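Local coordinates for protein 11S globulin (Wrightia tinctoria, PDB 5WXU) that probably serves as a seed storage protein in a hexamer, and binds the plant hormone auxin (indole-3-acetic acid), at residues Val429-Trp434 against Ser447-Arg452; Leu365-Gly368 against Thr374-Asp377; Phe386-Pro389 against Val393-Lys396; Glu303-Tyr308 against Thr314-Asn319; Gln76-Asp81 against Asn351-Ser356. All blocks are in the same frame, centred on the assembly; numbering follows the deposited sequence. Where two conformers were deposited one is given.

Interaction 1 of 5, residues Val429-Trp434 against Ser447-Arg452; sequences VPLDVW and SLKYNR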
# COMPACT_ATOMS: atom_id res chain seq x y z
N VAL B 429 -22.07 -19.32 -15.82
CA VAL B 429 -23.06 -18.71 -16.66
C VAL B 429 -24.43 -19.47 -16.53
O VAL B 429 -24.44 -20.69 -16.40
CB VAL B 429 -22.51 -18.67 -18.11
CG1 VAL B 429 -23.56 -18.28 -19.18
CG2 VAL B 429 -21.28 -17.72 -18.18
N PRO B 430 -25.56 -18.74 -16.54
CA PRO B 430 -26.86 -19.44 -16.51
C PRO B 430 -26.96 -20.50 -17.58
O PRO B 430 -26.53 -20.27 -18.71
CB PRO B 430 -27.85 -18.30 -16.70
CG PRO B 430 -27.16 -17.09 -16.13
CD PRO B 430 -25.74 -17.28 -16.61
N LEU B 431 -27.52 -21.65 -17.22
CA LEU B 431 -27.73 -22.72 -18.21
C LEU B 431 -28.47 -22.24 -19.46
O LEU B 431 -28.10 -22.62 -20.59
CB LEU B 431 -28.65 -23.83 -17.67
CG LEU B 431 -28.27 -25.22 -17.24
CD1 LEU B 431 -29.56 -26.03 -17.22
CD2 LEU B 431 -27.14 -25.96 -17.94
N ASP B 432 -29.47 -21.37 -19.27
CA ASP B 432 -30.27 -20.91 -20.40
C ASP B 432 -29.53 -20.02 -21.38
O ASP B 432 -29.91 -19.87 -22.58
CB ASP B 432 -31.56 -20.24 -19.91
CG ASP B 432 -32.72 -20.33 -20.97
OD1 ASP B 432 -32.70 -21.26 -21.80
OD2 ASP B 432 -33.59 -19.46 -20.90
N VAL B 433 -28.43 -19.40 -20.91
CA VAL B 433 -27.55 -18.69 -21.85
C VAL B 433 -26.92 -19.68 -22.82
O VAL B 433 -26.93 -19.43 -24.04
CB VAL B 433 -26.45 -17.85 -21.13
CG1 VAL B 433 -25.38 -17.32 -22.07
CG2 VAL B 433 -27.06 -16.68 -20.40
N TRP B 434 -26.41 -20.80 -22.31
CA TRP B 434 -25.76 -21.80 -23.18
C TRP B 434 -26.82 -22.51 -24.04
O TRP B 434 -26.55 -22.82 -25.18
CB TRP B 434 -25.01 -22.78 -22.36
CG TRP B 434 -23.92 -22.16 -21.46
CD1 TRP B 434 -23.71 -22.47 -20.14
CD2 TRP B 434 -22.86 -21.28 -21.83
NE1 TRP B 434 -22.60 -21.82 -19.66
CE2 TRP B 434 -22.08 -21.03 -20.66
CE3 TRP B 434 -22.54 -20.61 -23.01
CZ2 TRP B 434 -20.96 -20.20 -20.66
CZ3 TRP B 434 -21.43 -19.71 -23.02
CH2 TRP B 434 -20.63 -19.55 -21.84
N SER B 447 -25.11 -31.53 -18.97
CA SER B 447 -23.97 -32.37 -19.13
C SER B 447 -22.74 -31.54 -19.32
O SER B 447 -21.69 -31.82 -18.74
CB SER B 447 -24.14 -33.31 -20.34
OG SER B 447 -25.19 -34.27 -20.09
N LEU B 448 -22.85 -30.50 -20.14
CA LEU B 448 -21.70 -29.60 -20.33
C LEU B 448 -21.16 -28.99 -19.01
O LEU B 448 -19.94 -28.99 -18.72
CB LEU B 448 -22.03 -28.51 -21.33
CG LEU B 448 -20.86 -27.75 -21.91
CD1 LEU B 448 -19.92 -28.59 -22.81
CD2 LEU B 448 -21.38 -26.55 -22.68
N LYS B 449 -22.09 -28.50 -18.19
CA LYS B 449 -21.73 -27.97 -16.89
C LYS B 449 -21.08 -28.96 -15.92
O LYS B 449 -20.03 -28.64 -15.28
CB LYS B 449 -22.97 -27.36 -16.18
CG LYS B 449 -23.19 -25.93 -16.53
CD LYS B 449 -24.22 -25.26 -15.63
CE LYS B 449 -24.47 -23.82 -15.98
NZ LYS B 449 -24.92 -22.95 -14.82
N TYR B 450 -21.68 -30.18 -15.81
CA TYR B 450 -21.40 -31.09 -14.71
C TYR B 450 -20.68 -32.40 -14.95
O TYR B 450 -20.32 -33.05 -13.99
CB TYR B 450 -22.70 -31.34 -13.94
CG TYR B 450 -23.39 -30.08 -13.52
CD1 TYR B 450 -22.74 -29.16 -12.70
CD2 TYR B 450 -24.68 -29.75 -13.93
CE1 TYR B 450 -23.36 -28.00 -12.29
CE2 TYR B 450 -25.31 -28.57 -13.55
CZ TYR B 450 -24.64 -27.68 -12.73
OH TYR B 450 -25.20 -26.52 -12.30
N ASN B 451 -20.40 -32.79 -16.20
CA ASN B 451 -19.84 -34.14 -16.47
C ASN B 451 -18.44 -34.32 -15.88
O ASN B 451 -18.13 -35.39 -15.38
CB ASN B 451 -19.83 -34.51 -17.99
CG ASN B 451 -21.18 -35.11 -18.49
OD1 ASN B 451 -22.14 -35.12 -17.77
ND2 ASN B 451 -21.21 -35.63 -19.72
N ARG B 452 -17.62 -33.29 -15.91
CA ARG B 452 -16.33 -33.29 -15.19
C ARG B 452 -16.45 -32.57 -13.84
O ARG B 452 -16.72 -31.35 -13.80
CB ARG B 452 -15.26 -32.65 -16.04
CG ARG B 452 -14.99 -33.47 -17.30
CD ARG B 452 -14.12 -34.65 -16.94
NE ARG B 452 -13.35 -35.01 -18.08
CZ ARG B 452 -12.29 -35.78 -18.04
NH1 ARG B 452 -11.87 -36.36 -16.92
NH2 ARG B 452 -11.71 -36.01 -19.18

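Interaction 2 of 5, residues Leu365-Gly368 against Thr374-Asp377; sequences LQVG and TVYD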
# COMPACT_ATOMS: atom_id res chain seq x y z
N LEU B 365 -0.56 -30.66 -27.35
CA LEU B 365 -0.96 -29.29 -27.08
C LEU B 365 -1.81 -28.77 -28.26
O LEU B 365 -1.44 -28.82 -29.41
CB LEU B 365 0.29 -28.41 -26.85
CG LEU B 365 0.01 -26.90 -26.77
CD1 LEU B 365 -0.65 -26.55 -25.45
CD2 LEU B 365 1.34 -26.17 -26.94
N GLN B 366 -2.97 -28.24 -27.95
CA GLN B 366 -3.72 -27.43 -28.90
C GLN B 366 -3.90 -26.01 -28.38
O GLN B 366 -4.18 -25.80 -27.19
CB GLN B 366 -5.04 -28.05 -29.23
CG GLN B 366 -5.81 -27.24 -30.24
CD GLN B 366 -6.90 -27.99 -30.91
OE1 GLN B 366 -7.68 -28.70 -30.27
NE2 GLN B 366 -7.01 -27.78 -32.24
N VAL B 367 -3.66 -25.07 -29.28
CA VAL B 367 -3.81 -23.65 -28.97
C VAL B 367 -4.74 -23.01 -29.98
O VAL B 367 -4.58 -23.24 -31.21
CB VAL B 367 -2.50 -22.93 -29.04
CG1 VAL B 367 -2.66 -21.48 -28.57
CG2 VAL B 367 -1.46 -23.63 -28.22
N GLY B 368 -5.68 -22.23 -29.47
CA GLY B 368 -6.63 -21.40 -30.24
C GLY B 368 -6.41 -19.87 -29.99
O GLY B 368 -6.18 -19.44 -28.85
N THR B 374 -6.87 -23.30 -36.02
CA THR B 374 -5.96 -23.55 -34.92
C THR B 374 -4.55 -22.92 -35.06
O THR B 374 -3.92 -22.89 -36.13
CB THR B 374 -5.84 -25.05 -34.61
OG1 THR B 374 -5.21 -25.22 -33.34
CG2 THR B 374 -5.06 -25.80 -35.57
N VAL B 375 -4.05 -22.46 -33.92
CA VAL B 375 -2.80 -21.79 -33.87
C VAL B 375 -1.67 -22.80 -33.72
O VAL B 375 -0.56 -22.59 -34.20
CB VAL B 375 -2.89 -20.76 -32.69
CG1 VAL B 375 -1.55 -20.37 -32.18
CG2 VAL B 375 -3.69 -19.57 -33.16
N TYR B 376 -1.94 -23.92 -33.04
CA TYR B 376 -1.01 -25.05 -32.96
C TYR B 376 -1.83 -26.26 -32.57
O TYR B 376 -2.72 -26.19 -31.70
CB TYR B 376 0.14 -24.85 -31.95
CG TYR B 376 1.10 -25.99 -31.89
CD1 TYR B 376 1.96 -26.25 -32.97
CD2 TYR B 376 1.11 -26.93 -30.85
CE1 TYR B 376 2.85 -27.30 -32.96
CE2 TYR B 376 2.04 -27.99 -30.82
CZ TYR B 376 2.88 -28.21 -31.92
OH TYR B 376 3.80 -29.27 -31.93
N ASP B 377 -1.54 -27.40 -33.19
CA ASP B 377 -2.13 -28.65 -32.70
C ASP B 377 -1.12 -29.73 -33.01
O ASP B 377 -1.01 -30.12 -34.18
CB ASP B 377 -3.48 -28.99 -33.37
CG ASP B 377 -4.18 -30.26 -32.75
OD1 ASP B 377 -3.70 -30.85 -31.76
OD2 ASP B 377 -5.31 -30.61 -33.17

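Interaction 3 of 5, residues Phe386-Pro389 against Val393-Lys396; sequences FIIP and VYLK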
# COMPACT_ATOMS: atom_id res chain seq x y z
N PHE B 386 7.51 -23.65 -25.09
CA PHE B 386 6.31 -23.16 -25.83
C PHE B 386 5.66 -21.97 -25.14
O PHE B 386 5.64 -21.91 -23.86
CB PHE B 386 5.24 -24.24 -26.20
CG PHE B 386 4.66 -25.02 -25.08
CD1 PHE B 386 3.47 -24.61 -24.48
CD2 PHE B 386 5.22 -26.20 -24.64
CE1 PHE B 386 2.88 -25.31 -23.47
CE2 PHE B 386 4.65 -26.91 -23.60
CZ PHE B 386 3.43 -26.49 -23.04
N ILE B 387 5.26 -21.02 -25.97
CA ILE B 387 4.70 -19.74 -25.51
C ILE B 387 3.21 -19.74 -25.84
O ILE B 387 2.84 -20.02 -26.95
CB ILE B 387 5.41 -18.53 -26.17
CG1 ILE B 387 6.78 -18.26 -25.58
CG2 ILE B 387 4.65 -17.24 -25.89
CD1 ILE B 387 7.66 -19.38 -25.41
N ILE B 388 2.36 -19.48 -24.85
CA ILE B 388 0.96 -19.27 -25.02
C ILE B 388 0.65 -17.81 -24.61
O ILE B 388 0.67 -17.52 -23.40
CB ILE B 388 0.09 -20.23 -24.25
CG1 ILE B 388 0.38 -21.65 -24.69
CG2 ILE B 388 -1.36 -19.97 -24.59
CD1 ILE B 388 0.02 -22.67 -23.72
N PRO B 389 0.41 -16.94 -25.57
CA PRO B 389 0.04 -15.53 -25.18
C PRO B 389 -1.25 -15.44 -24.40
O PRO B 389 -2.14 -16.29 -24.51
CB PRO B 389 -0.13 -14.80 -26.53
CG PRO B 389 0.66 -15.67 -27.53
CD PRO B 389 0.40 -17.08 -27.04
N VAL B 393 -6.64 -19.66 -26.04
CA VAL B 393 -7.19 -20.83 -25.40
C VAL B 393 -6.28 -22.02 -25.65
O VAL B 393 -5.72 -22.16 -26.75
CB VAL B 393 -8.61 -21.10 -25.87
CG1 VAL B 393 -9.17 -22.38 -25.28
CG2 VAL B 393 -9.48 -19.95 -25.41
N TYR B 394 -6.09 -22.85 -24.64
CA TYR B 394 -5.23 -24.04 -24.84
C TYR B 394 -5.64 -25.25 -24.08
O TYR B 394 -6.19 -25.15 -22.99
CB TYR B 394 -3.76 -23.74 -24.54
CG TYR B 394 -3.45 -23.27 -23.13
CD1 TYR B 394 -3.84 -22.03 -22.70
CD2 TYR B 394 -2.63 -24.00 -22.31
CE1 TYR B 394 -3.50 -21.58 -21.46
CE2 TYR B 394 -2.29 -23.56 -21.03
CZ TYR B 394 -2.73 -22.33 -20.62
OH TYR B 394 -2.40 -21.83 -19.37
N LEU B 395 -5.28 -26.41 -24.63
CA LEU B 395 -5.57 -27.73 -24.03
C LEU B 395 -4.31 -28.57 -24.07
O LEU B 395 -3.72 -28.63 -25.12
CB LEU B 395 -6.47 -28.59 -24.93
CG LEU B 395 -7.91 -28.22 -25.09
CD1 LEU B 395 -8.00 -27.22 -26.22
CD2 LEU B 395 -8.74 -29.50 -25.30
N LYS B 396 -4.00 -29.31 -23.03
CA LYS B 396 -2.83 -30.17 -22.95
C LYS B 396 -3.32 -31.57 -22.53
O LYS B 396 -4.19 -31.70 -21.66
CB LYS B 396 -1.78 -29.67 -21.90
CG LYS B 396 -1.40 -28.18 -21.94
CD LYS B 396 -0.25 -27.79 -20.95
CE LYS B 396 -0.59 -26.66 -19.97
NZ LYS B 396 0.39 -25.51 -20.04

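Interaction 4 of 5, residues Glu303-Tyr308 against Thr314-Asn319; sequences ERADIY and TVSTLN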
# COMPACT_ATOMS: atom_id res chain seq x y z
N GLU B 303 4.21 -33.53 -2.63
CA GLU B 303 3.60 -32.96 -1.42
C GLU B 303 3.44 -31.41 -1.41
O GLU B 303 2.74 -30.88 -0.55
CB GLU B 303 4.36 -33.48 -0.18
CG GLU B 303 4.07 -35.01 -0.00
CD GLU B 303 4.79 -35.72 1.13
OE1 GLU B 303 5.75 -35.16 1.71
OE2 GLU B 303 4.41 -36.88 1.43
N ARG B 304 4.07 -30.71 -2.33
CA ARG B 304 4.03 -29.20 -2.52
C ARG B 304 2.86 -28.81 -3.54
O ARG B 304 2.65 -27.66 -3.94
CB ARG B 304 5.39 -28.72 -3.01
CG ARG B 304 5.50 -27.35 -3.67
CD ARG B 304 5.38 -26.28 -2.59
NE ARG B 304 5.30 -24.87 -3.01
CZ ARG B 304 4.29 -24.35 -3.72
NH1 ARG B 304 3.27 -25.08 -4.18
NH2 ARG B 304 4.32 -23.06 -4.01
N ALA B 305 2.17 -29.79 -3.99
CA ALA B 305 1.09 -29.62 -4.88
C ALA B 305 0.02 -28.76 -4.22
O ALA B 305 -0.26 -28.91 -3.02
CB ALA B 305 0.47 -30.94 -5.18
N ASP B 306 -0.55 -27.94 -5.04
CA ASP B 306 -1.70 -27.13 -4.66
C ASP B 306 -3.00 -27.72 -5.18
O ASP B 306 -4.04 -27.47 -4.58
CB ASP B 306 -1.47 -25.72 -5.17
CG ASP B 306 -0.26 -25.05 -4.47
OD1 ASP B 306 -0.15 -25.10 -3.22
OD2 ASP B 306 0.60 -24.49 -5.15
N ILE B 307 -2.99 -28.32 -6.36
CA ILE B 307 -4.10 -29.05 -6.95
C ILE B 307 -3.62 -30.48 -7.16
O ILE B 307 -2.57 -30.69 -7.71
CB ILE B 307 -4.57 -28.52 -8.33
CG1 ILE B 307 -4.64 -26.97 -8.42
CG2 ILE B 307 -5.90 -29.19 -8.69
CD1 ILE B 307 -5.65 -26.31 -7.55
N TYR B 308 -4.44 -31.46 -6.81
CA TYR B 308 -4.09 -32.88 -7.00
C TYR B 308 -5.35 -33.62 -7.29
O TYR B 308 -6.35 -33.49 -6.60
CB TYR B 308 -3.46 -33.46 -5.77
CG TYR B 308 -3.38 -34.97 -5.78
CD1 TYR B 308 -2.69 -35.64 -6.82
CD2 TYR B 308 -4.01 -35.74 -4.81
CE1 TYR B 308 -2.60 -37.01 -6.82
CE2 TYR B 308 -3.89 -37.12 -4.80
CZ TYR B 308 -3.22 -37.75 -5.84
OH TYR B 308 -3.09 -39.12 -5.79
N THR B 314 -0.68 -33.30 -10.68
CA THR B 314 -0.53 -32.14 -9.78
C THR B 314 -0.23 -30.86 -10.53
O THR B 314 0.43 -30.84 -11.55
CB THR B 314 0.61 -32.34 -8.75
OG1 THR B 314 1.87 -32.65 -9.39
CG2 THR B 314 0.32 -33.46 -7.84
N VAL B 315 -0.69 -29.78 -9.90
CA VAL B 315 -0.20 -28.42 -10.15
C VAL B 315 0.43 -27.86 -8.89
O VAL B 315 -0.20 -27.88 -7.80
CB VAL B 315 -1.34 -27.50 -10.67
CG1 VAL B 315 -0.76 -26.14 -11.04
CG2 VAL B 315 -1.90 -28.06 -11.92
N SER B 316 1.64 -27.28 -9.03
CA SER B 316 2.36 -26.68 -7.87
C SER B 316 2.68 -25.25 -8.33
O SER B 316 3.45 -25.02 -9.29
CB SER B 316 3.58 -27.46 -7.46
OG SER B 316 3.21 -28.80 -7.26
N THR B 317 1.92 -24.32 -7.73
CA THR B 317 1.96 -22.88 -8.12
C THR B 317 2.98 -22.08 -7.28
O THR B 317 3.32 -22.43 -6.15
CB THR B 317 0.63 -22.19 -7.82
OG1 THR B 317 0.47 -22.08 -6.38
CG2 THR B 317 -0.50 -22.83 -8.54
N LEU B 318 3.55 -21.05 -7.91
CA LEU B 318 4.56 -20.29 -7.22
C LEU B 318 4.24 -18.82 -7.54
O LEU B 318 4.47 -18.34 -8.67
CB LEU B 318 5.98 -20.61 -7.65
CG LEU B 318 7.11 -19.87 -6.94
CD1 LEU B 318 7.06 -20.27 -5.48
CD2 LEU B 318 8.44 -20.20 -7.58
N ASN B 319 3.63 -18.10 -6.58
CA ASN B 319 3.32 -16.71 -6.80
C ASN B 319 3.63 -15.94 -5.49
O ASN B 319 4.25 -16.48 -4.57
CB ASN B 319 1.81 -16.50 -7.17
CG ASN B 319 0.89 -17.19 -6.19
OD1 ASN B 319 0.94 -16.95 -4.93
ND2 ASN B 319 0.12 -18.17 -6.73

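Interaction 5 of 5, residues Gln76-Asp81 against Asn351-Ser356; sequences QCAGID and NAHSIS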
# COMPACT_ATOMS: atom_id res chain seq x y z
N GLN B 76 9.30 -12.48 -29.03
CA GLN B 76 9.10 -11.04 -29.10
C GLN B 76 7.76 -10.65 -28.55
O GLN B 76 7.69 -9.63 -27.88
CB GLN B 76 9.17 -10.53 -30.52
CG GLN B 76 10.51 -10.77 -31.13
CD GLN B 76 11.30 -9.53 -31.34
OE1 GLN B 76 12.50 -9.47 -30.98
NE2 GLN B 76 10.68 -8.53 -31.96
N CYS B 77 6.71 -11.44 -28.84
CA CYS B 77 5.34 -11.19 -28.32
C CYS B 77 5.31 -11.32 -26.77
O CYS B 77 4.77 -10.45 -26.06
CB CYS B 77 4.29 -12.19 -28.91
SG CYS B 77 2.73 -12.26 -28.01
N ALA B 78 5.99 -12.34 -26.25
CA ALA B 78 5.98 -12.59 -24.83
C ALA B 78 6.92 -11.66 -24.06
O ALA B 78 6.79 -11.51 -22.84
CB ALA B 78 6.35 -14.00 -24.53
N GLY B 79 7.84 -11.02 -24.77
CA GLY B 79 8.73 -10.09 -24.15
C GLY B 79 9.82 -10.78 -23.35
O GLY B 79 10.23 -10.29 -22.31
N ILE B 80 10.26 -11.95 -23.81
CA ILE B 80 11.20 -12.73 -23.01
C ILE B 80 12.41 -13.17 -23.79
O ILE B 80 12.34 -13.24 -25.04
CB ILE B 80 10.53 -13.96 -22.32
CG1 ILE B 80 9.96 -14.96 -23.31
CG2 ILE B 80 9.49 -13.60 -21.25
CD1 ILE B 80 10.91 -16.17 -23.38
N ASP B 81 13.48 -13.46 -23.05
CA ASP B 81 14.59 -14.32 -23.55
C ASP B 81 14.60 -15.60 -22.78
O ASP B 81 14.23 -15.64 -21.58
CB ASP B 81 15.93 -13.63 -23.48
CG ASP B 81 16.17 -12.76 -24.71
OD1 ASP B 81 15.67 -13.11 -25.82
OD2 ASP B 81 16.79 -11.72 -24.58
N ASN B 351 -4.29 -12.80 -17.40
CA ASN B 351 -3.49 -11.63 -17.07
C ASN B 351 -2.00 -11.79 -17.33
O ASN B 351 -1.21 -11.18 -16.62
CB ASN B 351 -3.74 -11.24 -15.59
CG ASN B 351 -3.37 -12.33 -14.60
OD1 ASN B 351 -2.96 -13.42 -14.99
ND2 ASN B 351 -3.47 -12.03 -13.30
N ALA B 352 -1.63 -12.65 -18.27
CA ALA B 352 -0.25 -13.05 -18.41
C ALA B 352 -0.03 -13.83 -19.67
O ALA B 352 -0.95 -14.48 -20.12
CB ALA B 352 0.25 -13.84 -17.21
N HIS B 353 1.19 -13.78 -20.17
CA HIS B 353 1.71 -14.81 -21.10
C HIS B 353 2.30 -15.98 -20.34
O HIS B 353 2.79 -15.85 -19.19
CB HIS B 353 2.75 -14.27 -22.00
CG HIS B 353 2.37 -13.04 -22.67
ND1 HIS B 353 1.22 -12.91 -23.40
CD2 HIS B 353 3.01 -11.85 -22.74
CE1 HIS B 353 1.17 -11.70 -23.91
NE2 HIS B 353 2.24 -11.02 -23.50
N SER B 354 2.23 -17.18 -20.95
CA SER B 354 2.85 -18.35 -20.33
C SER B 354 3.99 -18.85 -21.21
O SER B 354 3.87 -18.92 -22.44
CB SER B 354 1.86 -19.50 -19.99
OG SER B 354 1.24 -19.99 -21.16
N ILE B 355 5.10 -19.13 -20.56
CA ILE B 355 6.28 -19.68 -21.21
C ILE B 355 6.57 -21.03 -20.51
O ILE B 355 7.00 -21.08 -19.33
CB ILE B 355 7.49 -18.75 -21.05
CG1 ILE B 355 7.18 -17.36 -21.57
CG2 ILE B 355 8.73 -19.33 -21.69
CD1 ILE B 355 6.62 -16.38 -20.56
N SER B 356 6.36 -22.13 -21.25
CA SER B 356 6.49 -23.51 -20.69
C SER B 356 7.70 -24.25 -21.21
O SER B 356 8.06 -24.08 -22.35
CB SER B 356 5.29 -24.34 -21.02
OG SER B 356 4.09 -23.82 -20.43

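Interaction 1 of 5, residues Val429-Trp434 against Ser447-Arg452
The helical arm that extends from the second cupin barrel is tied together by Lys449, which reaches from helix 442-450 to the carbonyl of Val429, just before helix 431-438. Such helical extensions accompany the barrels of seed-storage globulins, and here the arm lies against a second subunit. The lysine chain runs extended beyond CG until its ammonium gives a hydrogen bond of 2.8 Å from Lys449 NZ to Val429 O. The donor meets the carbonyl at a C=O...N angle of 150° and is tilted 28° from its plane. The O of Arg427, a residue that binds indole-3-acetate, accepts from the same ammonium, and Asp146 of the second subunit completes the grip with a salt bridge; that carboxylate also receives the backbone N of Leu431, which follows the N-cap Pro430. Leu431 packs along the aliphatic part of the lysine, Leu431 CD2 coming within 3.8 Å of Lys449 CD as the two chains cross obliquely. With an alanine here, Val429 O and Arg427 O would probably lose a shared donor, Asp146 of the second subunit would lose its charged mate, and a gap would open beside Leu431. Trp434 approaches by its ring edge, its CD1 4.4 Å from Lys449 CE, while its NE1 is bonded to Ile426 O. Over one face of that indole, offset toward the rim, Val429 CG1 stands 3.4 Å above the ring plane.

Interaction 2 of 5, residues Leu365-Gly368 against Thr374-Asp377
Gln366 reaches over Tyr376 O toward Thr374 and Asp377. CG sits anti to the backbone N (chi1 -178°) and the chain continues extended, a course that carries it across the facing strand. Gln366 CB is 3.9 Å from Tyr376 O; one bond further, CG of Gln366 is 3.7 Å from Thr374 OG1. CD comes beside the carboxylate of Asp377, which pairs with Arg364; amide and carboxylate planes are 31° apart, and the poor angle from Gln366 NE2 to Asp377 OD2 makes no hydrogen bond. At the tip, Gln366 NE2 gives a weak hydrogen bond of 3.3 Å to Thr374 OG1, whereas OE1 turns to the backbone N of Asp230 in the second subunit. The setting is a beta hairpin of the second cupin barrel, distorted by a classic beta bulge in which Val375 and Tyr376 both face Val367. The bulge brings two backbone donors to one carbonyl, Val375 N reaching Val367 O at 2.9 Å and Tyr376 N at 3.3 Å, and the hydroxyl of Thr374 adds a third from above the carbonyl plane. Regular pairing resumes with Val367 N to Tyr376 O at 2.8 Å. On the other side of the sheet Leu365 CD2 packs 4.0 Å from Tyr376 CD2.

Interaction 3 of 5, residues Phe386-Pro389 against Val393-Lys396
Tyr394 OH is hydrogen-bonded to Asn349 OD1, which holds the outer end of a ring whose face is used by Ile388 from the opposite strand. No hydrogen bond joins the two segments themselves; the meeting is one of side chains across the interior of the second cupin barrel. Strand 385-388 belongs to one sheet of that barrel and strand 393-399 to the other, and Ile388 and Tyr394 both point inward, toward each other, with their CA atoms 7.8 Å apart. Tyr394 CG occupies the crowded position between its backbone N and carbonyl carbon (chi1 60°), and this brings the ring face round to the isoleucine. Ile388 CD1 then makes a CH-pi contact, 3.6 Å from the centroid of the Tyr394 ring and 24° off the normal. It is displaced toward one side, since Tyr394 CD2 is the nearest ring atom, only 3.3 Å from Ile388 CD1, a tight fit. The second branch helps to cover the ring, with Ile388 CG2 lying 3.7 Å from Tyr394 CD1. Ile388 CD1 also touches the edge of the Phe386 ring, in its plane, and Lys396 CE stands likewise at the edge of the Tyr394 ring. Further along, Lys396 NZ lies 4.2 Å from Phe386 CE1, near the phenyl plane, a position not suited to a cation-pi contact, and its ion pair with Glu336 is long and weak. The chemistry is thus mainly apolar: Tyr394 offers its face to a methyl group while its hydroxyl is satisfied by Asn349.

Interaction 4 of 5, residues Glu303-Tyr308 against Thr314-Asn319
Asp306 OD2 takes three donors, two of them from Thr317. The hydroxyl Thr317 OG1 reaches Asp306 OD2 at 2.7 Å from above the carboxylate plane, and Thr317 N meets the same oxygen at 2.9 Å on its anti lone pair. The third is Arg304 NH1, in a salt bridge of 2.9 Å to Asp306 OD2 that lies near the guanidinium plane. Thr317 OG1 stands between its own backbone N and carbonyl carbon (chi1 70°), which places it beside the Thr317 N-H for this double grip. Next to the carboxylate, the hairpin 307-309/313-318 begins with a classic beta bulge: Asp306 N, at 2.8 Å, and Ile307 N both bond Val315 O. Further along, Ile307 and Val315 lie side by side, and Ala305 CB packs 3.7 Å from Thr314 CG2. Farther out, the guanidinium has a second salt bridge to Glu297, while Asp306 OD1 pairs with Lys150 of the third subunit, along whose strand the sheet continues beside Tyr308. Replacing Asp306 by an alanine would probably leave Thr317 N and OG1 and Arg304 NH1 without their shared acceptor, and Lys150 of the third subunit without its charged mate. With cations on both oxygens and a backbone N-H besides, the buried carboxylate is likely to stay ionised.

Interaction 5 of 5, residues Gln76-Asp81 against Asn351-Ser356
The imidazole of His353 sits against the end of helix 73-78, meeting Cys77 and Ala78. His353 CD2 is 3.7 Å from Ala78 CA, an oblique approach. Cys77 SG, which forms a disulfide with Cys44, makes a sulfur-aromatic contact 4.8 Å from the centroid of the His353 ring and 27° off its normal. His353 CG lies anti to its own carbonyl carbon (chi1 -50°), a setting that turns the ring toward the helix. These residues come from the two cupin modules of one chain, some 275 positions apart in sequence, so the contact joins the first module to the second, near the centre of the subunit. The apolar part is a pair of isoleucines just beyond the helix end, where Gly79, with positive phi, lets the chain turn into strand 80-87. Ile80 CG2 is 4.1 Å from Ile355 CD1, and Ile80 CD1 is 4.2 Å from Ile355 CG2, the two side chains running antiparallel alongside one another. The polar atoms of His353 find their partners outside the two segments. His353 ND1 is bonded to Gln390 N, and NE2 to Gln192 O of the second subunit, consistent with a neutral ring carrying its proton on NE2; Cys77 O approaches the same nitrogen, at 3.6 Å from His353 NE2, without a hydrogen bond.

How the interactions relate
All five contacts are buried, but differently. Interactions 2 and 3 abut within one sheet, Gly368 N lying 2.7 Å from Val393 O, and interactions 3 and 5 share the other sheet through neighbouring strands 354-359 and 385-388. Interaction 3 lies in the barrel interior and interaction 5 at the seam between the modules, both with apolar and ring contacts and no direct hydrogen bond. The two bulged hairpins, interactions 2 and 4, both gather two backbone donors on one carbonyl, interaction 4 adding a buried carboxylate with ion pairs; they meet different subunits, the second and the third. Interactions 1 and 4 touch none of the others; interaction 1 stands farthest from the chain centre and depends on one lysine shared with the second subunit.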